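Local coordinates for multicopper oxidase (Metagenomes, PDB 2ZWN), which probably oxidises phenol-like substrates and passes the electrons through copper ions to molecular oxygen, as laccases do, at residues I59-V64 with L101-H106; G199-H204 with F251-D256; M203-H208 with V239-D244. All coordinates share one frame; numbering follows the deposited sequence.

Contact 1: I59-V64 with L101-H106; sequences IHWHGV and LWYHCH. With CU (copper (II) ion), chain I; CU (copper (II) ion), chain D; C2O (Cu-O-Cu linkage), chain E.
His62 and His104 converge on one copper: ND1 of His62 and NE2 of His104 each lie 2.0 Å from CU3 of the Cu-O-Cu linkage, their rings meeting rim to rim. His106 NE2 lies 2.1 Å from CU2, the other copper of the pair. His60 NE2 binds the separate copper ion at 1.9 Å. The His60 ring takes part in two offset edge-to-face pairs, its own edge toward the face of His104 and the edge of His106 toward its face. His204, His206, His252 and His254 of the second subunit complete the three-copper site.

In the next shell, His60 ND1 is taken by Asp73 O and His62 NE2 by Asp227 of the second subunit. Trp102 NE1 sits over one face of the His62 ring, 3.1 Å from its CG; with Trp102 CG between the backbone N and carbonyl carbon (chi1 65°), the indole turns back toward the neighbouring strand. With an alanine here, that face of His62 would probably lose its cover and the ring would be less restrained at its copper. His104 ND1 donates to Cys105 O at 2.8 Å; the acceptor lies in the ring plane and the bond is nearly straight (172°), though the nitrogen stands above the carbonyl plane. Antiparallel pairing sets His60, His62 and His104, with Trp102, on one face; on the other, Trp61 CE3 packs 3.4 Å from Tyr103 CB.

Cys105 SG binds a further copper, together with His57 and His112. His104-Cys105-His106 thus joins this mononuclear copper to the three-copper site, consistent with the electron path of multicopper oxidases.

Contact 2: G199-H204 with F251-D256; sequences GIHAMH and FHDHVD. With CU (copper (II) ion), chain G; C2O (Cu-O-Cu linkage), chain F.
Phe251 meets His204 through CD2, which lies 3.3 Å from the backbone O of His204. His252 pairs with His204 by two backbone hydrogen bonds, and both side chains fall on the same face of the sheet. His252 CG sits between the backbone N and carbonyl carbon (chi1 65°), which brings its ring back toward His204; the edge of His204 is turned toward the face of His252 in an offset edge-to-face pair, planes at 79°. NE2 of His252 lies 2.0 Å from CU3 of the Cu-O-Cu linkage, and its ND1 donates to Asp253 O, which fixes the rotation of the ring. His204 NE2 binds the separate copper ion, and its ND1 is hydrogen-bonded to Asp227 O.

Asp253 points to the other face, where the bent chain of Met203 brings SD 3.9 Å from Asp253 CA. Its OD1 takes the backbone N of Ala202 at 2.9 Å and that of Val255 at 3.0 Å from opposite faces of its plane, the latter bond making an Asx turn. OD2 is met from above the plane by His201 ND1 at 2.8 Å and also accepts from His258.

His254 N donates to Ala202 O at 2.7 Å, and its NE2 lies 2.2 Å from CU2. Val255 CG2 packs against Ala202 CB. His206 is the fourth ligand from this subunit; His60, His62, His104 and His106 of the third subunit supply the other half. Asp253, lying between two ligands, closes an Asx turn round His254 and so probably acts as a second-shell residue in the His-X-His pattern of multicopper oxidases, its negative charge probably stabilised by its several donors.

Contact 3: M203-H208 with V239-D244; sequences MHSHGH and VIIEAD. With CU (copper (II) ion), chain G; C2O (Cu-O-Cu linkage), chain F.
His208, whose CD2 touches Ile241, gives its ND1 hydrogen to His206 O at 2.8 Å. The bond is nearly straight (167°), lies close to the imidazole plane and uses a lone pair of the carbonyl. NE2 on the far side of the ring is held by the hydroxyl of Tyr275, so both nitrogens are engaged and the rotation of the imidazole is fixed.

His208 CD2 comes 3.6 Å from Ile241 CG2, the two side chains crossing at about a right angle, and the same CD2 stands 3.6 Å from Glu242 O, which lies at the ring edge and in its plane. Ile241 touches two neighbours: CG2, anti to the backbone N, meets the imidazole, while CD1 at the end of the other branch (chi1 -68°) reaches Ser205 CB at 4.2 Å. Met210 and Ile191 pack round the same isoleucine, and Phe249 sets its ring nearly perpendicular to that of His208.

Within the segment 203-208, Ser205 OG donates to His208 O at 3.1 Å from above the carbonyl plane, bridging the ends of a type II turn. Gly207 takes the positive phi of this turn. The contact joins the facing sheets that hold strands 201-205 and 236-242.

His206, inside the turn from Ser205 to His208, has its NE2 2.0 Å from CU3 of the Cu-O-Cu linkage and its ND1 hydrogen-bonded to Asp73 of the third subunit. Its carbonyl is tied to His208, which, packed on the other sheet through Ile241, probably serves as an outer-shell support for this copper ligand.

How the contacts relate
Along the chain, contact 1 comes first and closes a 36-residue excursion inside the N-terminal cupredoxin-like region, joining neighbouring strands 60-62 and 101-104. It is complete before the other two open and lies about 23 Å, centre to centre, from contact 2. Contacts 2 and 3 start from the same strand, 201-205, and share Met203 and His204. Contact 3 nests within contact 2: its loop returns at 239-244, across to the other sheet, before contact 2 closes within its own sheet at 251-256. Contact 1 shares its three-copper site with the counterparts of contacts 2 and 3 in the second subunit, while contacts 2 and 3 of this chain share theirs with the third subunit.

Contact 1: I59-V64 with L101-H106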
loop_
_atom_site.group_PDB
_atom_site.type_symbol
_atom_site.label_atom_id
_atom_site.label_comp_id
_atom_site.label_asym_id
_atom_site.label_seq_id
_atom_site.Cartn_x
_atom_site.Cartn_y
_atom_site.Cartn_z
ATOM N N ILE A 59 9.579 3.476 25.412
ATOM C CA ILE A 59 8.242 3.160 24.910
ATOM C C ILE A 59 7.604 4.415 24.346
ATOM O O ILE A 59 7.419 5.401 25.060
ATOM C CB ILE A 59 7.303 2.565 25.971
ATOM C CG1 ILE A 59 7.945 1.355 26.644
ATOM C CG2 ILE A 59 5.962 2.174 25.318
ATOM C CD1 ILE A 59 7.011 0.644 27.611
ATOM N N HIS A 60 7.281 4.364 23.056
ATOM C CA HIS A 60 6.437 5.363 22.422
ATOM C C HIS A 60 4.989 4.862 22.380
ATOM O O HIS A 60 4.733 3.698 22.074
ATOM C CB HIS A 60 6.938 5.666 21.009
ATOM C CG HIS A 60 5.959 6.431 20.179
ATOM N ND1 HIS A 60 5.500 7.680 20.534
ATOM C CD2 HIS A 60 5.343 6.117 19.015
ATOM C CE1 HIS A 60 4.639 8.103 19.626
ATOM N NE2 HIS A 60 4.530 7.176 18.692
ATOM N N TRP A 61 4.061 5.769 22.672
ATOM C CA TRP A 61 2.634 5.472 22.748
ATOM C C TRP A 61 2.002 6.042 21.487
ATOM O O TRP A 61 1.722 7.242 21.388
ATOM C CB TRP A 61 2.043 6.055 24.038
ATOM C CG TRP A 61 2.909 5.715 25.215
ATOM C CD1 TRP A 61 3.944 6.456 25.715
ATOM C CD2 TRP A 61 2.864 4.513 25.997
ATOM N NE1 TRP A 61 4.533 5.796 26.768
ATOM C CE2 TRP A 61 3.890 4.602 26.964
ATOM C CE3 TRP A 61 2.051 3.372 25.978
ATOM C CZ2 TRP A 61 4.125 3.592 27.902
ATOM C CZ3 TRP A 61 2.283 2.372 26.912
ATOM C CH2 TRP A 61 3.310 2.489 27.862
ATOM N N HIS A 62 1.838 5.164 20.501
ATOM C CA HIS A 62 1.483 5.567 19.145
ATOM C C HIS A 62 -0.004 5.859 19.061
ATOM O O HIS A 62 -0.839 4.969 19.257
ATOM C CB HIS A 62 1.870 4.467 18.156
ATOM C CG HIS A 62 1.580 4.805 16.724
ATOM N ND1 HIS A 62 2.512 4.639 15.724
ATOM C CD2 HIS A 62 0.463 5.280 16.123
ATOM C CE1 HIS A 62 1.981 4.994 14.566
ATOM N NE2 HIS A 62 0.736 5.386 14.782
ATOM N N GLY A 63 -0.324 7.111 18.751
ATOM C CA GLY A 63 -1.699 7.576 18.722
ATOM C C GLY A 63 -2.000 8.500 19.885
ATOM O O GLY A 63 -2.922 9.299 19.798
ATOM N N VAL A 64 -1.231 8.394 20.972
ATOM C CA VAL A 64 -1.431 9.247 22.137
ATOM C C VAL A 64 -0.870 10.630 21.819
ATOM O O VAL A 64 0.287 10.755 21.431
ATOM C CB VAL A 64 -0.758 8.657 23.408
ATOM C CG1 VAL A 64 -0.899 9.602 24.600
ATOM C CG2 VAL A 64 -1.367 7.306 23.748
ATOM N N LEU A 101 -5.116 2.183 19.709
ATOM C CA LEU A 101 -3.749 2.688 19.715
ATOM C C LEU A 101 -2.787 1.538 19.947
ATOM O O LEU A 101 -3.197 0.386 20.115
ATOM C CB LEU A 101 -3.568 3.738 20.815
ATOM C CG LEU A 101 -4.694 4.770 20.952
ATOM C CD1 LEU A 101 -4.338 5.833 21.996
ATOM C CD2 LEU A 101 -5.009 5.429 19.613
ATOM N N TRP A 102 -1.496 1.845 19.957
ATOM C CA TRP A 102 -0.519 0.828 20.310
ATOM C C TRP A 102 0.733 1.454 20.891
ATOM O O TRP A 102 0.862 2.676 20.946
ATOM C CB TRP A 102 -0.227 -0.096 19.119
ATOM C CG TRP A 102 0.438 0.511 17.916
ATOM C CD1 TRP A 102 0.024 1.590 17.192
ATOM C CD2 TRP A 102 1.611 0.016 17.264
ATOM N NE1 TRP A 102 0.889 1.813 16.142
ATOM C CE2 TRP A 102 1.870 0.859 16.164
ATOM C CE3 TRP A 102 2.482 -1.052 17.516
ATOM C CZ2 TRP A 102 2.964 0.668 15.320
ATOM C CZ3 TRP A 102 3.561 -1.240 16.681
ATOM C CH2 TRP A 102 3.791 -0.387 15.588
ATOM N N TYR A 103 1.637 0.615 21.365
ATOM C CA TYR A 103 2.866 1.115 21.958
ATOM C C TYR A 103 4.016 0.279 21.448
ATOM O O TYR A 103 3.853 -0.906 21.144
ATOM C CB TYR A 103 2.783 1.120 23.495
ATOM C CG TYR A 103 2.618 -0.248 24.121
ATOM C CD1 TYR A 103 3.725 -1.010 24.455
ATOM C CD2 TYR A 103 1.358 -0.781 24.375
ATOM C CE1 TYR A 103 3.591 -2.264 25.015
ATOM C CE2 TYR A 103 1.213 -2.048 24.939
ATOM C CZ TYR A 103 2.339 -2.782 25.252
ATOM O OH TYR A 103 2.231 -4.037 25.810
ATOM N N HIS A 104 5.172 0.907 21.294
ATOM C CA HIS A 104 6.344 0.198 20.827
ATOM C C HIS A 104 7.613 0.931 21.191
ATOM O O HIS A 104 7.593 2.136 21.466
ATOM C CB HIS A 104 6.299 -0.024 19.310
ATOM C CG HIS A 104 6.174 1.231 18.501
ATOM N ND1 HIS A 104 7.257 2.016 18.166
ATOM C CD2 HIS A 104 5.098 1.806 17.913
ATOM C CE1 HIS A 104 6.849 3.033 17.426
ATOM N NE2 HIS A 104 5.543 2.929 17.258
ATOM N N CYS A 105 8.721 0.202 21.164
ATOM C CA CYS A 105 10.019 0.818 21.400
ATOM C C CYS A 105 10.308 1.797 20.276
ATOM O O CYS A 105 9.840 1.618 19.144
ATOM C CB CYS A 105 11.133 -0.226 21.484
ATOM S SG CYS A 105 12.738 0.511 21.912
ATOM N N HIS A 106 11.061 2.847 20.592
ATOM C CA HIS A 106 11.448 3.822 19.575
ATOM C C HIS A 106 12.964 4.000 19.490
ATOM O O HIS A 106 13.443 4.987 18.931
ATOM C CB HIS A 106 10.758 5.165 19.817
ATOM C CG HIS A 106 10.306 5.839 18.560
ATOM N ND1 HIS A 106 11.184 6.371 17.640
ATOM C CD2 HIS A 106 9.065 6.059 18.065
ATOM C CE1 HIS A 106 10.502 6.892 16.636
ATOM N NE2 HIS A 106 9.214 6.721 16.872
HETATM CU CU CU I . 3.836 7.543 16.999
HETATM CU CU CU D . 14.078 -1.281 22.025
HETATM CU CU2 C2O E . 7.719 7.506 15.599
HETATM CU CU3 C2O E . 4.355 3.826 15.876
HETATM O O1 C2O E . 6.146 5.768 15.815
#

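Contact 2: G199-H204 with F251-D256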
loop_
_atom_site.group_PDB
_atom_site.type_symbol
_atom_site.label_atom_id
_atom_site.label_comp_id
_atom_site.label_asym_id
_atom_site.label_seq_id
_atom_site.Cartn_x
_atom_site.Cartn_y
_atom_site.Cartn_z
ATOM N N GLY A 199 6.079 -4.725 7.311
ATOM C CA GLY A 199 5.449 -5.240 6.089
ATOM C C GLY A 199 4.092 -4.628 5.783
ATOM O O GLY A 199 3.523 -3.911 6.604
ATOM N N ILE A 200 3.586 -4.914 4.586
ATOM C CA ILE A 200 2.227 -4.557 4.196
ATOM C C ILE A 200 1.443 -5.859 4.101
ATOM O O ILE A 200 1.952 -6.853 3.587
ATOM C CB ILE A 200 2.199 -3.813 2.844
ATOM C CG1 ILE A 200 2.882 -2.455 2.981
ATOM C CG2 ILE A 200 0.776 -3.634 2.355
ATOM C CD1 ILE A 200 3.119 -1.765 1.662
ATOM N N HIS A 201 0.214 -5.853 4.608
ATOM C CA HIS A 201 -0.575 -7.068 4.741
ATOM C C HIS A 201 -1.970 -6.807 4.198
ATOM O O HIS A 201 -2.610 -5.834 4.595
ATOM C CB HIS A 201 -0.650 -7.472 6.213
ATOM C CG HIS A 201 0.692 -7.672 6.845
ATOM N ND1 HIS A 201 1.337 -8.891 6.855
ATOM C CD2 HIS A 201 1.523 -6.799 7.459
ATOM C CE1 HIS A 201 2.506 -8.759 7.460
ATOM N NE2 HIS A 201 2.641 -7.499 7.836
ATOM N N ALA A 202 -2.429 -7.663 3.291
ATOM C CA ALA A 202 -3.737 -7.494 2.661
ATOM C C ALA A 202 -4.694 -8.514 3.268
ATOM O O ALA A 202 -4.755 -9.663 2.839
ATOM C CB ALA A 202 -3.625 -7.671 1.145
ATOM N N MET A 203 -5.419 -8.095 4.299
ATOM C CA MET A 203 -6.176 -9.032 5.128
ATOM C C MET A 203 -7.542 -9.325 4.507
ATOM O O MET A 203 -8.373 -8.427 4.363
ATOM C CB MET A 203 -6.331 -8.474 6.538
ATOM C CG MET A 203 -5.011 -8.190 7.242
ATOM S SD MET A 203 -3.834 -9.548 7.256
ATOM C CE MET A 203 -4.702 -10.749 8.270
ATOM N N HIS A 204 -7.749 -10.588 4.147
ATOM C CA HIS A 204 -8.932 -11.016 3.411
ATOM C C HIS A 204 -9.741 -12.014 4.220
ATOM O O HIS A 204 -9.219 -13.050 4.631
ATOM C CB HIS A 204 -8.526 -11.666 2.092
ATOM C CG HIS A 204 -9.665 -12.294 1.357
ATOM N ND1 HIS A 204 -10.876 -11.660 1.182
ATOM C CD2 HIS A 204 -9.784 -13.503 0.760
ATOM C CE1 HIS A 204 -11.691 -12.450 0.506
ATOM N NE2 HIS A 204 -11.051 -13.572 0.235
ATOM N N PHE A 251 -9.112 -16.822 6.781
ATOM C CA PHE A 251 -9.011 -15.383 7.008
ATOM C C PHE A 251 -7.504 -15.138 7.044
ATOM O O PHE A 251 -6.835 -15.607 7.951
ATOM C CB PHE A 251 -9.684 -15.061 8.348
ATOM C CG PHE A 251 -9.829 -13.589 8.670
ATOM C CD1 PHE A 251 -10.491 -13.223 9.834
ATOM C CD2 PHE A 251 -9.340 -12.579 7.849
ATOM C CE1 PHE A 251 -10.646 -11.900 10.186
ATOM C CE2 PHE A 251 -9.507 -11.240 8.201
ATOM C CZ PHE A 251 -10.155 -10.907 9.366
ATOM N N HIS A 252 -6.967 -14.446 6.042
ATOM C CA HIS A 252 -5.521 -14.432 5.875
ATOM C C HIS A 252 -4.984 -13.241 5.098
ATOM O O HIS A 252 -5.717 -12.538 4.410
ATOM C CB HIS A 252 -5.090 -15.714 5.156
ATOM C CG HIS A 252 -5.619 -15.817 3.762
ATOM N ND1 HIS A 252 -4.882 -15.450 2.657
ATOM C CD2 HIS A 252 -6.826 -16.215 3.296
ATOM C CE1 HIS A 252 -5.610 -15.625 1.568
ATOM N NE2 HIS A 252 -6.793 -16.089 1.928
ATOM N N ASP A 253 -3.673 -13.044 5.224
ATOM C CA ASP A 253 -2.929 -12.100 4.407
ATOM C C ASP A 253 -2.922 -12.631 2.976
ATOM O O ASP A 253 -2.527 -13.779 2.728
ATOM C CB ASP A 253 -1.502 -11.975 4.964
ATOM C CG ASP A 253 -0.683 -10.859 4.320
ATOM O OD1 ASP A 253 -1.117 -10.239 3.317
ATOM O OD2 ASP A 253 0.436 -10.614 4.844
ATOM N N HIS A 254 -3.360 -11.795 2.041
ATOM C CA HIS A 254 -3.501 -12.180 0.639
ATOM C C HIS A 254 -2.251 -11.857 -0.180
ATOM O O HIS A 254 -2.211 -12.134 -1.389
ATOM C CB HIS A 254 -4.721 -11.472 0.033
ATOM C CG HIS A 254 -5.365 -12.215 -1.101
ATOM N ND1 HIS A 254 -4.722 -12.464 -2.295
ATOM C CD2 HIS A 254 -6.611 -12.727 -1.233
ATOM C CE1 HIS A 254 -5.541 -13.109 -3.108
ATOM N NE2 HIS A 254 -6.691 -13.289 -2.485
ATOM N N VAL A 255 -1.239 -11.257 0.445
ATOM C CA VAL A 255 0.032 -11.046 -0.239
ATOM C C VAL A 255 0.682 -12.415 -0.422
ATOM O O VAL A 255 1.035 -13.076 0.551
ATOM C CB VAL A 255 0.968 -10.096 0.521
ATOM C CG1 VAL A 255 2.334 -10.030 -0.172
ATOM C CG2 VAL A 255 0.342 -8.699 0.628
ATOM N N ASP A 256 0.828 -12.822 -1.680
ATOM C CA ASP A 256 1.171 -14.196 -2.053
ATOM C C ASP A 256 2.408 -14.749 -1.326
ATOM O O ASP A 256 2.383 -15.875 -0.817
ATOM C CB ASP A 256 1.360 -14.282 -3.576
ATOM C CG ASP A 256 0.120 -13.831 -4.355
ATOM O OD1 ASP A 256 -0.650 -12.976 -3.852
ATOM O OD2 ASP A 256 -0.078 -14.321 -5.489
HETATM CU CU CU G . -11.351 -15.092 -0.774
HETATM CU CU2 C2O F . -8.500 -14.178 -3.262
HETATM CU CU3 C2O F . -8.076 -17.062 0.732
HETATM O O1 C2O F . -8.282 -15.729 -1.209
#

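Contact 3: M203-H208 with V239-D244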
loop_
_atom_site.group_PDB
_atom_site.type_symbol
_atom_site.label_atom_id
_atom_site.label_comp_id
_atom_site.label_asym_id
_atom_site.label_seq_id
_atom_site.Cartn_x
_atom_site.Cartn_y
_atom_site.Cartn_z
ATOM N N MET A 203 -5.419 -8.095 4.299
ATOM C CA MET A 203 -6.176 -9.032 5.128
ATOM C C MET A 203 -7.542 -9.325 4.507
ATOM O O MET A 203 -8.373 -8.427 4.363
ATOM C CB MET A 203 -6.331 -8.474 6.538
ATOM C CG MET A 203 -5.011 -8.190 7.242
ATOM S SD MET A 203 -3.834 -9.548 7.256
ATOM C CE MET A 203 -4.702 -10.749 8.270
ATOM N N HIS A 204 -7.749 -10.588 4.147
ATOM C CA HIS A 204 -8.932 -11.016 3.411
ATOM C C HIS A 204 -9.741 -12.014 4.220
ATOM O O HIS A 204 -9.219 -13.050 4.631
ATOM C CB HIS A 204 -8.526 -11.666 2.092
ATOM C CG HIS A 204 -9.665 -12.294 1.357
ATOM N ND1 HIS A 204 -10.876 -11.660 1.182
ATOM C CD2 HIS A 204 -9.784 -13.503 0.760
ATOM C CE1 HIS A 204 -11.691 -12.450 0.506
ATOM N NE2 HIS A 204 -11.051 -13.572 0.235
ATOM N N SER A 205 -11.018 -11.705 4.416
ATOM C CA SER A 205 -11.940 -12.600 5.112
ATOM C C SER A 205 -12.832 -13.364 4.142
ATOM O O SER A 205 -13.657 -12.766 3.449
ATOM C CB SER A 205 -12.812 -11.807 6.077
ATOM O OG SER A 205 -13.511 -10.771 5.408
ATOM N N HIS A 206 -12.696 -14.688 4.107
ATOM C CA HIS A 206 -13.611 -15.502 3.310
ATOM C C HIS A 206 -14.995 -15.481 3.951
ATOM O O HIS A 206 -15.128 -15.296 5.165
ATOM C CB HIS A 206 -13.157 -16.960 3.213
ATOM C CG HIS A 206 -11.952 -17.177 2.356
ATOM N ND1 HIS A 206 -11.813 -18.279 1.540
ATOM C CD2 HIS A 206 -10.830 -16.437 2.182
ATOM C CE1 HIS A 206 -10.658 -18.213 0.907
ATOM N NE2 HIS A 206 -10.044 -17.101 1.271
ATOM N N GLY A 207 -16.016 -15.669 3.122
ATOM C CA GLY A 207 -17.389 -15.833 3.584
ATOM C C GLY A 207 -18.099 -14.605 4.127
ATOM O O GLY A 207 -19.282 -14.683 4.473
ATOM N N HIS A 208 -17.389 -13.481 4.215
ATOM C CA HIS A 208 -17.904 -12.278 4.863
ATOM C C HIS A 208 -17.280 -11.037 4.254
ATOM O O HIS A 208 -16.127 -11.056 3.823
ATOM C CB HIS A 208 -17.551 -12.265 6.354
ATOM C CG HIS A 208 -17.903 -13.523 7.085
ATOM N ND1 HIS A 208 -17.172 -14.686 6.964
ATOM C CD2 HIS A 208 -18.891 -13.791 7.972
ATOM C CE1 HIS A 208 -17.708 -15.621 7.731
ATOM N NE2 HIS A 208 -18.749 -15.100 8.356
ATOM N N VAL A 239 -12.720 -3.020 11.949
ATOM C CA VAL A 239 -13.813 -3.460 11.109
ATOM C C VAL A 239 -14.852 -4.210 11.939
ATOM O O VAL A 239 -14.596 -4.581 13.094
ATOM C CB VAL A 239 -13.317 -4.355 9.945
ATOM C CG1 VAL A 239 -12.209 -3.646 9.148
ATOM C CG2 VAL A 239 -12.852 -5.716 10.460
ATOM N N ILE A 240 -16.028 -4.384 11.347
ATOM C CA ILE A 240 -17.097 -5.204 11.910
ATOM C C ILE A 240 -17.438 -6.308 10.920
ATOM O O ILE A 240 -17.669 -6.040 9.737
ATOM C CB ILE A 240 -18.372 -4.387 12.158
ATOM C CG1 ILE A 240 -18.102 -3.288 13.187
ATOM C CG2 ILE A 240 -19.523 -5.295 12.626
ATOM C CD1 ILE A 240 -17.885 -3.807 14.595
ATOM N N ILE A 241 -17.457 -7.544 11.410
ATOM C CA ILE A 241 -18.034 -8.662 10.672
ATOM C C ILE A 241 -19.282 -9.168 11.382
ATOM O O ILE A 241 -19.250 -9.457 12.579
ATOM C CB ILE A 241 -17.054 -9.824 10.523
ATOM C CG1 ILE A 241 -15.897 -9.413 9.606
ATOM C CG2 ILE A 241 -17.776 -11.052 9.970
ATOM C CD1 ILE A 241 -14.809 -10.468 9.461
ATOM N N GLU A 242 -20.374 -9.264 10.632
ATOM C CA GLU A 242 -21.599 -9.895 11.111
ATOM C C GLU A 242 -21.432 -11.392 10.881
ATOM O O GLU A 242 -21.323 -11.834 9.734
ATOM C CB GLU A 242 -22.818 -9.383 10.328
ATOM C CG GLU A 242 -22.997 -7.868 10.336
ATOM C CD GLU A 242 -23.635 -7.337 11.599
ATOM O OE1 GLU A 242 -24.157 -8.134 12.411
ATOM O OE2 GLU A 242 -23.637 -6.100 11.769
ATOM N N ALA A 243 -21.380 -12.174 11.955
ATOM C CA ALA A 243 -21.197 -13.620 11.820
ATOM C C ALA A 243 -22.542 -14.299 11.576
ATOM O O ALA A 243 -23.129 -14.921 12.477
ATOM C CB ALA A 243 -20.491 -14.202 13.046
ATOM N N ASP A 244 -23.028 -14.174 10.344
ATOM C CA ASP A 244 -24.358 -14.661 9.979
ATOM C C ASP A 244 -24.293 -15.711 8.875
ATOM O O ASP A 244 -25.282 -15.966 8.200
ATOM C CB ASP A 244 -25.254 -13.490 9.560
ATOM C CG ASP A 244 -24.707 -12.706 8.372
ATOM O OD1 ASP A 244 -23.710 -13.125 7.730
ATOM O OD2 ASP A 244 -25.287 -11.633 8.084
HETATM CU CU CU G . -11.351 -15.092 -0.774
HETATM CU CU2 C2O F . -8.500 -14.178 -3.262
HETATM CU CU3 C2O F . -8.076 -17.062 0.732
HETATM O O1 C2O F . -8.282 -15.729 -1.209
#